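Local coordinates for GCN5-related N-acetyltransferase (Brucella melitensis biovar Abortus, PDB 4J3G), which probably transfers an acetyl group from acetyl-CoA to an amine, perhaps the N-terminal alanine of a ribosomal protein, as a GNAT-family enzyme, at residues D72-L77 with A89-F94. Sequence-based numbering, arbitrary orientation.
Sequences DGFPVL and ASYGPF
Leu-77 and Ala-89 form an antiparallel hydrogen-bonded pair, with Leu-77 N bonded to Ala-89 O at 2.9 Å and Ala-89 N to Leu-77 O at 2.8 Å; the two chains of this β-hairpin stay close as far as Val-76 and Ser-90, then part towards Phe-74 and Gly-92. Where a proline has no N-H to offer and the backbones diverge, side chains can take over the joining, and residues 74-76 illustrate the case. Ser-90 OG donates to Pro-75 O (2.6 Å); with OG anti to its own backbone N (chi1 -166°), the hydroxyl lies beside Val-76 CG2. Arg-69 NE also bonds this OG, so the buried hydroxyl has two partners.

On the other face of the hairpin, Tyr-91 holds its ring against the Pro-75 ring: Pro-75 CD sits over one face of the Tyr-91 ring, 3.9 Å from its centroid, in a CH-pi contact. Pro-75 CG reaches Tyr-91 CE2 at 3.4 Å. The Phe-74 ring meets the tyrosine obliquely, its CD1 3.6 Å from Tyr-91 CE1 and the planes turned 63° apart. Gly-92 CA lies over the centre of one phenylalanine face and Asp-72 O over the opposite one, while Pro-93 CD approaches Phe-74 CE2.

Gly-73, with positive phi, ends helix 59-72 in a Schellman motif, and the chain then enters strand 76-81 of the GNAT sheet. That helix packs on Val-76 on one side of the sheet; helix 119-133 touches Leu-77, Ala-89 and Tyr-91 on the other, and strand 103-110 continues the sheet beyond strand 84-93.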
ATOM      1  N   ASP A  72     -14.980  10.942   4.429  1.00 25.63           N
ATOM      2  CA  ASP A  72     -13.733  11.188   3.705  1.00 25.60           C
ATOM      3  C   ASP A  72     -13.905  11.529   2.229  1.00 22.37           C
ATOM      4  O   ASP A  72     -12.918  11.749   1.525  1.00 22.31           O
ATOM      5  CB  ASP A  72     -12.835   9.939   3.778  1.00 26.96           C
ATOM      6  CG  ASP A  72     -12.405   9.614   5.158  1.00 31.09           C
ATOM      7  OD1 ASP A  72     -12.534  10.481   6.047  1.00 33.75           O
ATOM      8  OD2 ASP A  72     -11.944   8.470   5.363  1.00 31.12           O
ATOM      9  N   GLY A  73     -15.136  11.513   1.744  1.00 21.64           N
ATOM     10  CA  GLY A  73     -15.425  11.880   0.380  1.00 21.47           C
ATOM     11  C   GLY A  73     -15.279  10.772  -0.639  1.00 20.49           C
ATOM     12  O   GLY A  73     -15.140  11.033  -1.848  1.00 20.11           O
ATOM     13  N   PHE A  74     -15.331   9.538  -0.176  1.00 19.31           N
ATOM     14  CA  PHE A  74     -15.136   8.397  -1.041  1.00 18.45           C
ATOM     15  C   PHE A  74     -16.469   7.692  -1.285  1.00 17.87           C
ATOM     16  O   PHE A  74     -17.169   7.344  -0.329  1.00 18.01           O
ATOM     17  CB  PHE A  74     -14.120   7.443  -0.410  1.00 18.46           C
ATOM     18  CG  PHE A  74     -12.758   8.057  -0.192  1.00 18.70           C
ATOM     19  CD1 PHE A  74     -12.122   8.755  -1.221  1.00 22.28           C
ATOM     20  CD2 PHE A  74     -12.135   7.966   1.025  1.00 20.13           C
ATOM     21  CE1 PHE A  74     -10.853   9.337  -1.026  1.00 23.24           C
ATOM     22  CE2 PHE A  74     -10.878   8.516   1.238  1.00 21.08           C
ATOM     23  CZ  PHE A  74     -10.222   9.189   0.217  1.00 21.25           C
ATOM     24  N   PRO A  75     -16.827   7.493  -2.558  1.00 17.31           N
ATOM     25  CA  PRO A  75     -18.105   6.872  -2.936  1.00 17.19           C
ATOM     26  C   PRO A  75     -18.204   5.410  -2.529  1.00 16.96           C
ATOM     27  O   PRO A  75     -17.181   4.685  -2.521  1.00 15.38           O
ATOM     28  CB  PRO A  75     -18.090   6.907  -4.454  1.00 17.89           C
ATOM     29  CG  PRO A  75     -16.694   7.095  -4.834  1.00 18.15           C
ATOM     30  CD  PRO A  75     -16.022   7.840  -3.740  1.00 17.53           C
ATOM     31  N   VAL A  76     -19.394   5.022  -2.116  1.00 16.64           N
ATOM     32  CA  VAL A  76     -19.763   3.615  -2.050  1.00 17.17           C
ATOM     33  C   VAL A  76     -21.006   3.386  -2.917  1.00 18.10           C
ATOM     34  O   VAL A  76     -22.054   3.917  -2.639  1.00 19.07           O
ATOM     35  CB  VAL A  76     -20.043   3.117  -0.620  1.00 16.79           C
ATOM     36  CG1 VAL A  76     -20.301   1.628  -0.684  1.00 16.43           C
ATOM     37  CG2 VAL A  76     -18.889   3.420   0.336  1.00 15.98           C
ATOM     38  N   LEU A  77     -20.860   2.563  -3.954  1.00 19.16           N
ATOM     39  CA  LEU A  77     -21.928   2.252  -4.874  1.00 20.18           C
ATOM     40  C   LEU A  77     -22.492   0.858  -4.586  1.00 20.93           C
ATOM     41  O   LEU A  77     -21.729  -0.106  -4.261  1.00 19.77           O
ATOM     42  CB  LEU A  77     -21.434   2.289  -6.317  1.00 20.07           C
ATOM     43  CG  LEU A  77     -20.788   3.611  -6.708  1.00 21.78           C
ATOM     44  CD1 LEU A  77     -20.361   3.552  -8.164  1.00 22.19           C
ATOM     45  CD2 LEU A  77     -21.717   4.785  -6.432  1.00 22.71           C
ATOM     46  N   ALA A  89     -19.320  -1.521  -4.631  1.00 15.19           N
ATOM     47  CA  ALA A  89     -17.957  -1.084  -5.010  1.00 15.05           C
ATOM     48  C   ALA A  89     -17.574   0.184  -4.301  1.00 13.89           C
ATOM     49  O   ALA A  89     -18.421   1.066  -4.018  1.00 14.57           O
ATOM     50  CB  ALA A  89     -17.830  -0.863  -6.530  1.00 15.48           C
ATOM     51  N   SER A  90     -16.283   0.314  -4.035  1.00 13.83           N
ATOM     52  CA  SER A  90     -15.808   1.534  -3.452  1.00 13.05           C
ATOM     53  C   SER A  90     -14.348   1.756  -3.796  1.00 12.56           C
ATOM     54  O   SER A  90     -13.699   0.930  -4.429  1.00 12.23           O
ATOM     55  CB  SER A  90     -16.021   1.505  -1.930  1.00 13.05           C
ATOM     56  OG  SER A  90     -15.854   2.807  -1.379  1.00 14.35           O
ATOM     57  N   TYR A  91     -13.854   2.926  -3.417  1.00 13.38           N
ATOM     58  CA  TYR A  91     -12.409   3.177  -3.445  1.00 12.46           C
ATOM     59  C   TYR A  91     -12.015   4.009  -2.268  1.00 13.84           C
ATOM     60  O   TYR A  91     -12.856   4.694  -1.653  1.00 13.98           O
ATOM     61  CB  TYR A  91     -11.942   3.789  -4.744  1.00 12.85           C
ATOM     62  CG  TYR A  91     -12.391   5.163  -5.038  1.00 12.96           C
ATOM     63  CD1 TYR A  91     -11.840   6.279  -4.366  1.00 13.24           C
ATOM     64  CD2 TYR A  91     -13.298   5.405  -6.054  1.00 13.45           C
ATOM     65  CE1 TYR A  91     -12.267   7.560  -4.661  1.00 13.67           C
ATOM     66  CE2 TYR A  91     -13.694   6.691  -6.363  1.00 13.88           C
ATOM     67  CZ  TYR A  91     -13.181   7.754  -5.675  1.00 14.21           C
ATOM     68  OH  TYR A  91     -13.626   9.037  -5.988  1.00 15.65           O
ATOM     69  N   GLY A  92     -10.739   3.862  -1.886  1.00 13.27           N
ATOM     70  CA  GLY A  92     -10.175   4.606  -0.770  1.00 14.12           C
ATOM     71  C   GLY A  92      -8.694   4.857  -1.001  1.00 14.77           C
ATOM     72  O   GLY A  92      -8.179   4.651  -2.091  1.00 12.82           O
ATOM     73  N   PRO A  93      -8.004   5.314   0.014  1.00 16.42           N
ATOM     74  CA  PRO A  93      -6.642   5.713  -0.191  1.00 17.38           C
ATOM     75  C   PRO A  93      -5.745   4.547  -0.607  1.00 16.74           C
ATOM     76  O   PRO A  93      -5.902   3.435  -0.105  1.00 18.01           O
ATOM     77  CB  PRO A  93      -6.217   6.223   1.201  1.00 19.20           C
ATOM     78  CG  PRO A  93      -7.476   6.579   1.880  1.00 20.43           C
ATOM     79  CD  PRO A  93      -8.495   5.623   1.377  1.00 19.53           C
ATOM     80  N   PHE A  94      -4.886   4.779  -1.591  1.00 17.05           N
ATOM     81  CA  PHE A  94      -3.933   3.746  -2.027  1.00 17.49           C
ATOM     82  C   PHE A  94      -2.813   3.586  -0.994  1.00 19.25           C
ATOM     83  O   PHE A  94      -2.529   2.470  -0.527  1.00 19.04           O
ATOM     84  CB  PHE A  94      -3.346   4.106  -3.399  1.00 19.19           C
ATOM     85  CG  PHE A  94      -2.210   3.223  -3.814  1.00 17.98           C
ATOM     86  CD1 PHE A  94      -2.361   1.848  -3.840  1.00 19.36           C
ATOM     87  CD2 PHE A  94      -0.983   3.764  -4.116  1.00 20.35           C
ATOM     88  CE1 PHE A  94      -1.315   1.036  -4.229  1.00 19.41           C
ATOM     89  CE2 PHE A  94       0.077   2.954  -4.483  1.00 19.82           C
ATOM     90  CZ  PHE A  94      -0.085   1.597  -4.517  1.00 20.50           C
TER